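Local coordinates for protein TcpB (Brucella melitensis, PDB 4LQC) that belongs to the TIR-domain family and forms here a two-subunit assembly of alpha/beta domains, each built round a parallel beta sheet, at residues Glu16-Phe21 and Phe37-Thr42; Val102-Val107 and Ser113-Val118; Ser123-Ser126 and Lys132-His135. The protein carries 2 engineered substitutions. One frame throughout, in Å; residues are numbered along the deposited sequence.

Contact 1: Glu16-Phe21 and Phe37-Thr42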
ATOM      1  N   GLU B  16      16.027   0.008  -3.425  1.00 44.59           N
ATOM      2  CA  GLU B  16      15.187  -1.050  -3.971  1.00 41.87           C
ATOM      3  C   GLU B  16      14.027  -0.479  -4.766  1.00 45.97           C
ATOM      4  O   GLU B  16      13.479  -1.149  -5.639  1.00 44.05           O
ATOM      5  CB  GLU B  16      14.661  -1.954  -2.855  1.00 35.73           C
ATOM      6  CG  GLU B  16      15.711  -2.864  -2.231  1.00 35.74           C
ATOM      7  CD  GLU B  16      16.416  -2.227  -1.048  1.00 48.49           C
ATOM      8  OE1 GLU B  16      16.105  -1.057  -0.711  1.00 47.93           O
ATOM      9  OE2 GLU B  16      17.288  -2.892  -0.437  1.00 53.03           O
ATOM     10  N   ASP B  17      13.659   0.763  -4.449  1.00 46.69           N
ATOM     11  CA  ASP B  17      12.563   1.460  -5.119  1.00 43.47           C
ATOM     12  C   ASP B  17      13.051   2.292  -6.302  1.00 42.25           C
ATOM     13  O   ASP B  17      12.241   2.813  -7.071  1.00 44.21           O
ATOM     14  CB  ASP B  17      11.878   2.416  -4.139  1.00 42.36           C
ATOM     15  CG  ASP B  17      11.095   1.700  -3.067  1.00 46.10           C
ATOM     16  OD1 ASP B  17      10.263   0.824  -3.407  1.00 47.40           O
ATOM     17  OD2 ASP B  17      11.308   2.025  -1.876  1.00 41.29           O
ATOM     18  N   LYS B  18      14.369   2.423  -6.433  1.00 45.14           N
ATOM     19  CA  LYS B  18      14.972   3.425  -7.315  1.00 43.79           C
ATOM     20  C   LYS B  18      14.595   3.281  -8.771  1.00 48.48           C
ATOM     21  O   LYS B  18      14.326   4.280  -9.450  1.00 52.41           O
ATOM     22  CB  LYS B  18      16.492   3.411  -7.194  1.00 46.57           C
ATOM     23  CG  LYS B  18      17.187   4.514  -7.972  1.00 44.81           C
ATOM     24  CD  LYS B  18      18.660   4.543  -7.652  1.00 38.44           C
ATOM     25  CE  LYS B  18      19.326   5.734  -8.326  1.00 49.84           C
ATOM     26  NZ  LYS B  18      20.099   6.590  -7.369  1.00 49.95           N
ATOM     27  N   GLU B  19      14.575   2.053  -9.272  1.00 46.50           N
ATOM     28  CA  GLU B  19      14.335   1.886 -10.703  1.00 54.05           C
ATOM     29  C   GLU B  19      12.897   1.471 -11.002  1.00 51.46           C
ATOM     30  O   GLU B  19      12.537   1.226 -12.152  1.00 44.36           O
ATOM     31  CB  GLU B  19      15.384   0.964 -11.347  1.00 48.16           C
ATOM     32  CG  GLU B  19      16.638   1.733 -11.773  1.00 56.98           C
ATOM     33  CD  GLU B  19      17.918   0.914 -11.707  1.00 59.22           C
ATOM     34  OE1 GLU B  19      17.845  -0.323 -11.540  1.00 62.80           O
ATOM     35  OE2 GLU B  19      19.008   1.520 -11.813  1.00 63.01           O
ATOM     36  N   ALA B  20      12.073   1.439  -9.958  1.00 46.57           N
ATOM     37  CA  ALA B  20      10.651   1.165 -10.137  1.00 42.50           C
ATOM     38  C   ALA B  20       9.832   2.451  -9.984  1.00 43.36           C
ATOM     39  O   ALA B  20       9.920   3.344 -10.829  1.00 44.56           O
ATOM     40  CB  ALA B  20      10.181   0.095  -9.175  1.00 39.84           C
ATOM     41  N   PHE B  21       9.051   2.550  -8.908  1.00 41.36           N
ATOM     42  CA  PHE B  21       8.188   3.716  -8.688  1.00 40.95           C
ATOM     43  C   PHE B  21       8.918   5.058  -8.736  1.00 40.20           C
ATOM     44  O   PHE B  21       8.400   6.012  -9.318  1.00 42.30           O
ATOM     45  CB  PHE B  21       7.385   3.612  -7.375  1.00 39.67           C
ATOM     46  CG  PHE B  21       6.605   4.872  -7.043  1.00 35.19           C
ATOM     47  CD1 PHE B  21       5.497   5.234  -7.798  1.00 32.15           C
ATOM     48  CD2 PHE B  21       7.002   5.704  -6.001  1.00 33.46           C
ATOM     49  CE1 PHE B  21       4.785   6.398  -7.513  1.00 28.29           C
ATOM     50  CE2 PHE B  21       6.292   6.870  -5.712  1.00 31.17           C
ATOM     51  CZ  PHE B  21       5.183   7.214  -6.476  1.00 28.49           C
ATOM     52  N   PHE B  37      15.792  16.581  -8.035  1.00 36.67           N
ATOM     53  CA  PHE B  37      16.995  15.846  -7.661  1.00 35.95           C
ATOM     54  C   PHE B  37      16.608  14.417  -7.285  1.00 38.73           C
ATOM     55  O   PHE B  37      15.610  14.187  -6.584  1.00 37.17           O
ATOM     56  CB  PHE B  37      17.692  16.498  -6.455  1.00 41.66           C
ATOM     57  CG  PHE B  37      18.459  17.756  -6.787  1.00 40.40           C
ATOM     58  CD1 PHE B  37      19.532  17.714  -7.656  1.00 41.94           C
ATOM     59  CD2 PHE B  37      18.117  18.967  -6.206  1.00 40.06           C
ATOM     60  CE1 PHE B  37      20.241  18.854  -7.954  1.00 45.31           C
ATOM     61  CE2 PHE B  37      18.823  20.110  -6.494  1.00 43.13           C
ATOM     62  CZ  PHE B  37      19.890  20.054  -7.369  1.00 47.81           C
ATOM     63  N   TYR B  38      17.414  13.460  -7.722  1.00 34.97           N
ATOM     64  CA  TYR B  38      17.045  12.058  -7.626  1.00 38.56           C
ATOM     65  C   TYR B  38      18.243  11.174  -7.295  1.00 40.25           C
ATOM     66  O   TYR B  38      18.275  10.534  -6.240  1.00 37.98           O
ATOM     67  CB  TYR B  38      16.376  11.681  -8.955  1.00 42.02           C
ATOM     68  CG  TYR B  38      16.320  10.238  -9.378  1.00 39.53           C
ATOM     69  CD1 TYR B  38      15.950   9.232  -8.500  1.00 39.66           C
ATOM     70  CD2 TYR B  38      16.545   9.902 -10.708  1.00 39.34           C
ATOM     71  CE1 TYR B  38      15.865   7.914  -8.929  1.00 43.70           C
ATOM     72  CE2 TYR B  38      16.466   8.613 -11.138  1.00 44.25           C
ATOM     73  CZ  TYR B  38      16.122   7.613 -10.255  1.00 52.97           C
ATOM     74  OH  TYR B  38      16.041   6.309 -10.710  1.00 58.31           O
ATOM     75  N   ASP B  39      19.238  11.169  -8.179  1.00 39.69           N
ATOM     76  CA  ASP B  39      20.369  10.241  -8.063  1.00 42.75           C
ATOM     77  C   ASP B  39      21.139  10.276  -6.741  1.00 37.43           C
ATOM     78  O   ASP B  39      21.581   9.225  -6.269  1.00 36.14           O
ATOM     79  CB  ASP B  39      21.363  10.431  -9.214  1.00 36.87           C
ATOM     80  CG  ASP B  39      22.578   9.535  -9.076  1.00 37.05           C
ATOM     81  OD1 ASP B  39      22.442   8.312  -9.256  1.00 44.98           O
ATOM     82  OD2 ASP B  39      23.671  10.045  -8.778  1.00 40.43           O
ATOM     83  N   ALA B  40      21.309  11.467  -6.161  1.00 34.28           N
ATOM     84  CA  ALA B  40      22.113  11.632  -4.944  1.00 36.74           C
ATOM     85  C   ALA B  40      21.310  11.414  -3.678  1.00 38.07           C
ATOM     86  O   ALA B  40      21.818  11.571  -2.567  1.00 39.13           O
ATOM     87  CB  ALA B  40      22.788  13.020  -4.913  1.00 36.36           C
ATOM     88  N   TYR B  41      20.045  11.053  -3.841  1.00 41.86           N
ATOM     89  CA  TYR B  41      19.172  10.903  -2.694  1.00 37.25           C
ATOM     90  C   TYR B  41      18.713   9.474  -2.492  1.00 37.84           C
ATOM     91  O   TYR B  41      17.677   9.226  -1.890  1.00 37.41           O
ATOM     92  CB  TYR B  41      18.007  11.892  -2.786  1.00 36.89           C
ATOM     93  CG  TYR B  41      18.530  13.298  -2.633  1.00 40.46           C
ATOM     94  CD1 TYR B  41      18.803  13.814  -1.372  1.00 38.35           C
ATOM     95  CD2 TYR B  41      18.822  14.080  -3.739  1.00 38.25           C
ATOM     96  CE1 TYR B  41      19.318  15.077  -1.218  1.00 38.82           C
ATOM     97  CE2 TYR B  41      19.335  15.361  -3.591  1.00 35.78           C
ATOM     98  CZ  TYR B  41      19.583  15.845  -2.329  1.00 40.15           C
ATOM     99  OH  TYR B  41      20.103  17.104  -2.157  1.00 44.72           O
ATOM    100  N   THR B  42      19.505   8.533  -2.983  1.00 38.73           N
ATOM    101  CA  THR B  42      19.275   7.140  -2.651  1.00 38.71           C
ATOM    102  C   THR B  42      19.746   6.896  -1.229  1.00 36.30           C
ATOM    103  O   THR B  42      20.859   7.273  -0.849  1.00 37.27           O
ATOM    104  CB  THR B  42      20.025   6.194  -3.596  1.00 37.72           C
ATOM    105  OG1 THR B  42      19.566   6.396  -4.936  1.00 38.46           O
ATOM    106  CG2 THR B  42      19.772   4.765  -3.201  1.00 41.26           C
TER
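K18, near the beginning of helix 18-31, reaches across to T42 and D39, and Y38, in the irregular stretch that interrupts strand 36-43, reaches back; the contact ties the helix to the second strand of a beta-alpha-beta unit of the TIR fold. With CG anti to its backbone N (chi1 -174°), K18 runs out nearly straight until chi4 (127°) turns the ammonium group in between T42 and D39. There NZ donates to T42 OG1 at 2.5 Å, a very short separation whose exact value is doubtful. The salt bridge from K18 NZ to D39 OD1 is weak, at 3.5 Å. The T42 side chain crosses the lysine at about a right angle, and its OG1 also lies 3.4 Å from K18 CD.

The Y38 ring lies against the same chain, K18 CG coming to it obliquely, 3.8 Å from Y38 CE1, while the ammonium sits too far over the ring for more than a weak cation-pi attraction. V22 and V26 of helix 18-31 also pack on Y38. Its hydroxyl bonds to the helix backbone: Y38 OH donates to K18 O at 2.9 Å, coming from above the carbonyl, 47° out of its plane.

Contact 2: Val102-Val107 and Ser113-Val118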
ATOM      1  N   VAL B 102       2.852  -0.010   1.455  1.00 28.11           N
ATOM      2  CA  VAL B 102       2.855  -0.282   2.895  1.00 33.93           C
ATOM      3  C   VAL B 102       1.438  -0.291   3.438  1.00 30.30           C
ATOM      4  O   VAL B 102       0.520   0.265   2.834  1.00 33.43           O
ATOM      5  CB  VAL B 102       3.632   0.775   3.704  1.00 28.53           C
ATOM      6  CG1 VAL B 102       5.123   0.568   3.556  1.00 35.97           C
ATOM      7  CG2 VAL B 102       3.227   2.166   3.271  1.00 26.76           C
ATOM      8  N   SER B 103       1.262  -0.916   4.591  1.00 32.48           N
ATOM      9  CA  SER B 103      -0.001  -0.823   5.299  1.00 34.21           C
ATOM     10  C   SER B 103       0.103   0.243   6.403  1.00 35.94           C
ATOM     11  O   SER B 103       1.209   0.665   6.792  1.00 29.80           O
ATOM     12  CB  SER B 103      -0.336  -2.166   5.917  1.00 31.44           C
ATOM     13  OG  SER B 103       0.644  -2.495   6.879  1.00 36.38           O
ATOM     14  N   TYR B 104      -1.049   0.679   6.903  1.00 31.83           N
ATOM     15  CA  TYR B 104      -1.063   1.586   8.032  1.00 33.36           C
ATOM     16  C   TYR B 104      -0.321   0.987   9.230  1.00 36.52           C
ATOM     17  O   TYR B 104       0.486   1.667   9.877  1.00 36.08           O
ATOM     18  CB  TYR B 104      -2.498   1.951   8.404  1.00 35.37           C
ATOM     19  CG  TYR B 104      -2.602   2.718   9.698  1.00 39.00           C
ATOM     20  CD1 TYR B 104      -2.625   2.055  10.930  1.00 36.93           C
ATOM     21  CD2 TYR B 104      -2.674   4.100   9.695  1.00 38.78           C
ATOM     22  CE1 TYR B 104      -2.699   2.755  12.112  1.00 40.30           C
ATOM     23  CE2 TYR B 104      -2.752   4.808  10.876  1.00 42.42           C
ATOM     24  CZ  TYR B 104      -2.771   4.133  12.078  1.00 44.64           C
ATOM     25  OH  TYR B 104      -2.855   4.843  13.251  1.00 45.49           O
ATOM     26  N   ASP B 105      -0.600  -0.276   9.541  1.00 37.86           N
ATOM     27  CA  ASP B 105       0.007  -0.908  10.717  1.00 38.07           C
ATOM     28  C   ASP B 105       1.511  -0.959  10.566  1.00 37.92           C
ATOM     29  O   ASP B 105       2.262  -0.813  11.527  1.00 40.88           O
ATOM     30  CB  ASP B 105      -0.531  -2.328  10.908  1.00 40.97           C
ATOM     31  CG  ASP B 105      -1.950  -2.345  11.418  1.00 37.56           C
ATOM     32  OD1 ASP B 105      -2.223  -1.786  12.494  1.00 45.85           O
ATOM     33  OD2 ASP B 105      -2.805  -2.904  10.732  1.00 46.19           O
ATOM     34  N   GLU B 106       1.954  -1.165   9.341  1.00 38.33           N
ATOM     35  CA  GLU B 106       3.368  -1.318   9.079  1.00 35.25           C
ATOM     36  C   GLU B 106       4.078   0.011   9.330  1.00 38.97           C
ATOM     37  O   GLU B 106       5.214   0.035   9.822  1.00 36.26           O
ATOM     38  CB  GLU B 106       3.552  -1.776   7.644  1.00 35.64           C
ATOM     39  CG  GLU B 106       4.953  -2.004   7.225  1.00 40.78           C
ATOM     40  CD  GLU B 106       5.026  -2.502   5.799  1.00 44.27           C
ATOM     41  OE1 GLU B 106       3.967  -2.571   5.135  1.00 39.09           O
ATOM     42  OE2 GLU B 106       6.145  -2.828   5.344  1.00 52.55           O
ATOM     43  N   VAL B 107       3.405   1.118   9.018  1.00 34.37           N
ATOM     44  CA  VAL B 107       4.003   2.434   9.201  1.00 31.99           C
ATOM     45  C   VAL B 107       3.955   2.844  10.674  1.00 38.58           C
ATOM     46  O   VAL B 107       4.902   3.457  11.197  1.00 36.88           O
ATOM     47  CB  VAL B 107       3.307   3.500   8.320  1.00 32.62           C
ATOM     48  CG1 VAL B 107       3.856   4.892   8.625  1.00 27.20           C
ATOM     49  CG2 VAL B 107       3.475   3.160   6.820  1.00 29.33           C
ATOM     50  N   SER B 113       3.429   8.904  14.492  1.00 41.24           N
ATOM     51  CA  SER B 113       3.210  10.254  13.965  1.00 41.91           C
ATOM     52  C   SER B 113       3.188  10.281  12.433  1.00 42.01           C
ATOM     53  O   SER B 113       2.371  10.969  11.818  1.00 41.88           O
ATOM     54  CB  SER B 113       4.257  11.220  14.508  1.00 43.75           C
ATOM     55  OG  SER B 113       5.516  10.582  14.585  1.00 45.20           O
ATOM     56  N   LEU B 114       4.076   9.513  11.817  1.00 39.77           N
ATOM     57  CA  LEU B 114       4.087   9.391  10.367  1.00 38.22           C
ATOM     58  C   LEU B 114       2.817   8.678   9.870  1.00 40.96           C
ATOM     59  O   LEU B 114       2.296   8.988   8.801  1.00 41.21           O
ATOM     60  CB  LEU B 114       5.326   8.609   9.954  1.00 33.91           C
ATOM     61  CG  LEU B 114       5.970   8.895   8.611  1.00 36.93           C
ATOM     62  CD1 LEU B 114       6.005  10.387   8.321  1.00 34.73           C
ATOM     63  CD2 LEU B 114       7.371   8.336   8.658  1.00 35.81           C
ATOM     64  N   ALA B 115       2.319   7.729  10.658  1.00 39.55           N
ATOM     65  CA  ALA B 115       1.177   6.909  10.252  1.00 41.81           C
ATOM     66  C   ALA B 115      -0.139   7.690  10.288  1.00 47.63           C
ATOM     67  O   ALA B 115      -1.137   7.306   9.640  1.00 40.36           O
ATOM     68  CB  ALA B 115       1.077   5.658  11.123  1.00 36.56           C
ATOM     69  N   ASP B 116      -0.138   8.781  11.050  1.00 42.77           N
ATOM     70  CA  ASP B 116      -1.324   9.609  11.177  1.00 47.18           C
ATOM     71  C   ASP B 116      -1.232  10.878  10.342  1.00 49.93           C
ATOM     72  O   ASP B 116      -2.250  11.528  10.085  1.00 53.34           O
ATOM     73  CB  ASP B 116      -1.580   9.944  12.646  1.00 48.97           C
ATOM     74  CG  ASP B 116      -1.956   8.721  13.454  1.00 48.23           C
ATOM     75  OD1 ASP B 116      -2.535   7.782  12.855  1.00 51.94           O
ATOM     76  OD2 ASP B 116      -1.671   8.691  14.674  1.00 56.00           O
ATOM     77  N   LYS B 117      -0.017  11.217   9.920  1.00 45.64           N
ATOM     78  CA  LYS B 117       0.202  12.337   9.020  1.00 42.37           C
ATOM     79  C   LYS B 117      -0.309  12.017   7.617  1.00 49.59           C
ATOM     80  O   LYS B 117       0.175  11.097   6.949  1.00 48.51           O
ATOM     81  CB  LYS B 117       1.679  12.700   8.968  1.00 40.69           C
ATOM     82  CG  LYS B 117       1.977  13.935   8.139  1.00 49.76           C
ATOM     83  CD  LYS B 117       3.463  14.030   7.819  1.00 44.63           C
ATOM     84  CE  LYS B 117       3.748  15.155   6.850  1.00 44.20           C
ATOM     85  NZ  LYS B 117       5.231  15.380   6.712  1.00 47.98           N
ATOM     86  N   VAL B 118      -1.300  12.783   7.178  1.00 54.48           N
ATOM     87  CA  VAL B 118      -1.914  12.576   5.877  1.00 50.54           C
ATOM     88  C   VAL B 118      -0.888  12.786   4.778  1.00 49.47           C
ATOM     89  O   VAL B 118      -0.125  13.753   4.807  1.00 46.99           O
ATOM     90  CB  VAL B 118      -3.086  13.533   5.654  1.00 51.98           C
ATOM     91  CG1 VAL B 118      -3.757  13.233   4.322  1.00 53.99           C
ATOM     92  CG2 VAL B 118      -4.081  13.403   6.784  1.00 51.17           C
TER
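Y104 and D116 supply the one hydrogen bond between the two short helices, 104-108 and 112-116, that follow strand 95-100 in this TIR domain. Y104 OH donates to D116 OD1 at 3.0 Å, on the syn side of the carboxylate and only 16° out of its plane. The acceptor lies at the edge of the phenol ring, and the two flat groups are turned 31° against each other. With CG anti to the backbone N (chi1 171°), Y104 extends its ring over to the second helix. There A115 O stands oblique to the ring, 3.2 Å from Y104 CE2.

Apolar packing lies alongside this bond. A115 points its methyl at the first helix, where CB touches Y104 CE2 at 3.9 Å and V107 CG1 at 3.8 Å. The same valine branch reaches L114, with V107 CG1 4.2 Å from L114 CB. W99 of strand 95-100 packs against both Y104 and V107.

Capping bonds set the start of the first helix. S103 and E106 form a capping box: E106 N donates to S103 OG at 3.1 Å, and S103 N returns a bond to E106 OE1 at 3.2 Å. That carboxylate oxygen has a second partner, a salt bridge to K101 of the second subunit, while D105 OD2 accepts from the backbone N of V127 there.

The chemistry is thus split. Hydrocarbon fills the buried side, and the phenol bond to the exposed D116 lies on the outer side; the negative carboxylate would probably polarise the Y104 hydroxyl. One glutamate serves both helix capping and the subunit interface.

Contact 3: Ser123-Ser126 and Lys132-His135; sequences SLKS and KELH
The carboxylate of E133 is the flat group of this contact, and K125 meets it at one end. The lysine ammonium lies at the OE1 end of the carboxylate, though its exact direction is uncertain, and stands farther from the other oxygen: K125 NZ is 3.5 Å from E133 OE2. The pair is a salt bridge, but K125 NZ to E133 OE1 measures 2.3 Å in the model, closer than such atoms can normally come, so the placing of both charged groups is doubtful and only the pairing of charges should be relied on.

The backbones stay well apart, with K125 CA and E133 CA separated by 10.1 Å, and the two chains have to span the gap. K125 leaves with CG anti to its carbonyl carbon (chi1 -67°) and is extended from there to the ammonium. E133 sets off with CG anti to the backbone N, then bends at chi2 (142°) to present its carboxylate, crossing the lysine at about a right angle. The contact is small and lies at the surface; L120 of strand 120-121 also touches E133.

S126, next to the lysine, is the N-cap of helix 127-136, its OG accepting from E129 N. Earlier in the loop, S123 OG hydrogen-bonds to N121 of the second subunit, and L124 packs on the same residue. The salt bridge joins the loop leading into helix 127-136 to that helix's exposed side, at the last strand-loop-helix connection of the TIR domain's alpha/beta fold.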
ATOM      1  N   SER B 123      -1.693   3.708  -3.820  1.00 35.22           N
ATOM      2  CA  SER B 123      -2.801   2.781  -4.004  1.00 31.34           C
ATOM      3  C   SER B 123      -4.099   3.539  -4.282  1.00 30.98           C
ATOM      4  O   SER B 123      -5.095   2.946  -4.696  1.00 34.59           O
ATOM      5  CB  SER B 123      -2.955   1.876  -2.783  1.00 33.80           C
ATOM      6  OG  SER B 123      -3.540   2.576  -1.701  1.00 34.19           O
ATOM      7  N   LEU B 124      -4.083   4.851  -4.060  1.00 33.18           N
ATOM      8  CA  LEU B 124      -5.264   5.694  -4.288  1.00 33.14           C
ATOM      9  C   LEU B 124      -5.149   6.545  -5.548  1.00 39.18           C
ATOM     10  O   LEU B 124      -6.154   7.044  -6.061  1.00 37.47           O
ATOM     11  CB  LEU B 124      -5.482   6.625  -3.098  1.00 33.99           C
ATOM     12  CG  LEU B 124      -5.548   5.867  -1.780  1.00 32.86           C
ATOM     13  CD1 LEU B 124      -5.812   6.835  -0.639  1.00 30.99           C
ATOM     14  CD2 LEU B 124      -6.600   4.765  -1.877  1.00 31.38           C
ATOM     15  N   LYS B 125      -3.920   6.735  -6.030  1.00 38.92           N
ATOM     16  CA  LYS B 125      -3.705   7.493  -7.255  1.00 39.43           C
ATOM     17  C   LYS B 125      -2.626   6.875  -8.126  1.00 39.68           C
ATOM     18  O   LYS B 125      -1.782   6.110  -7.650  1.00 35.86           O
ATOM     19  CB  LYS B 125      -3.333   8.942  -6.926  1.00 41.76           C
ATOM     20  CG  LYS B 125      -4.449   9.725  -6.283  1.00 43.34           C
ATOM     21  CD  LYS B 125      -4.055  11.158  -6.129  1.00 44.71           C
ATOM     22  CE  LYS B 125      -5.210  11.963  -5.606  1.00 50.54           C
ATOM     23  NZ  LYS B 125      -4.757  13.347  -5.351  1.00 57.55           N
ATOM     24  N   SER B 126      -2.667   7.211  -9.411  1.00 40.68           N
ATOM     25  CA  SER B 126      -1.682   6.728 -10.352  1.00 40.27           C
ATOM     26  C   SER B 126      -0.454   7.612 -10.233  1.00 37.16           C
ATOM     27  O   SER B 126      -0.529   8.699  -9.654  1.00 37.12           O
ATOM     28  CB  SER B 126      -2.235   6.808 -11.774  1.00 38.01           C
ATOM     29  OG  SER B 126      -2.322   8.160 -12.191  1.00 40.12           O
ATOM     30  N   LYS B 132       0.890  15.322 -11.034  1.00 41.08           N
ATOM     31  CA  LYS B 132       0.090  16.538 -11.191  1.00 43.47           C
ATOM     32  C   LYS B 132      -0.073  17.277  -9.867  1.00 43.70           C
ATOM     33  O   LYS B 132       0.128  18.493  -9.786  1.00 46.25           O
ATOM     34  CB  LYS B 132      -1.294  16.206 -11.769  1.00 36.69           C
ATOM     35  CG  LYS B 132      -1.238  15.601 -13.144  1.00 52.36           C
ATOM     36  CD  LYS B 132      -2.628  15.487 -13.804  1.00 61.92           C
ATOM     37  CE  LYS B 132      -2.509  14.992 -15.264  1.00 59.27           C
ATOM     38  NZ  LYS B 132      -3.751  14.314 -15.786  1.00 49.91           N
ATOM     39  N   GLU B 133      -0.430  16.530  -8.829  1.00 44.60           N
ATOM     40  CA  GLU B 133      -0.657  17.097  -7.511  1.00 40.62           C
ATOM     41  C   GLU B 133       0.597  17.718  -6.928  1.00 44.66           C
ATOM     42  O   GLU B 133       0.553  18.815  -6.361  1.00 47.94           O
ATOM     43  CB  GLU B 133      -1.167  16.017  -6.574  1.00 41.94           C
ATOM     44  CG  GLU B 133      -1.587  16.531  -5.225  1.00 49.13           C
ATOM     45  CD  GLU B 133      -2.814  15.823  -4.731  1.00 53.04           C
ATOM     46  OE1 GLU B 133      -3.543  15.273  -5.580  1.00 54.32           O
ATOM     47  OE2 GLU B 133      -3.056  15.810  -3.507  1.00 56.77           O
ATOM     48  N   LEU B 134       1.714  17.010  -7.045  1.00 42.57           N
ATOM     49  CA  LEU B 134       2.983  17.538  -6.566  1.00 39.08           C
ATOM     50  C   LEU B 134       3.341  18.772  -7.371  1.00 45.14           C
ATOM     51  O   LEU B 134       3.790  19.772  -6.809  1.00 46.35           O
ATOM     52  CB  LEU B 134       4.081  16.482  -6.698  1.00 38.47           C
ATOM     53  CG  LEU B 134       3.978  15.308  -5.731  1.00 36.99           C
ATOM     54  CD1 LEU B 134       4.889  14.170  -6.165  1.00 35.75           C
ATOM     55  CD2 LEU B 134       4.359  15.789  -4.340  1.00 34.62           C
ATOM     56  N   HIS B 135       3.130  18.696  -8.689  1.00 43.82           N
ATOM     57  CA  HIS B 135       3.435  19.805  -9.590  1.00 46.57           C
ATOM     58  C   HIS B 135       2.682  21.080  -9.211  1.00 45.88           C
ATOM     59  O   HIS B 135       3.221  22.183  -9.330  1.00 47.50           O
ATOM     60  CB  HIS B 135       3.140  19.423 -11.043  1.00 43.58           C
ATOM     61  CG  HIS B 135       3.350  20.541 -12.017  1.00 43.55           C
ATOM     62  ND1 HIS B 135       4.588  20.853 -12.541  1.00 43.55           N
ATOM     63  CD2 HIS B 135       2.478  21.416 -12.574  1.00 47.06           C
ATOM     64  CE1 HIS B 135       4.471  21.872 -13.374  1.00 42.28           C
ATOM     65  NE2 HIS B 135       3.200  22.237 -13.407  1.00 44.27           N
TER

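In the fold
Along the chain the three contacts follow one another without overlap, all within a single TIR domain. Contacts 1 and 2 lie on opposite sides of the chain's centre, their own centres about 21 Å apart; contact 3 is about 18 Å, centre to centre, from each. Contact 1 belongs to strand 36-43 of the parallel sheet, contact 2 to the two short helices after strand 95-100, and contact 3 to the connection leaving strand 120-121; the first and last of these strands are outermost within this chain. Helix 18-31, whose first turn lies in contact 1, also receives L134 of helix 127-136. Of the three, only contacts 2 and 3 touch the second subunit.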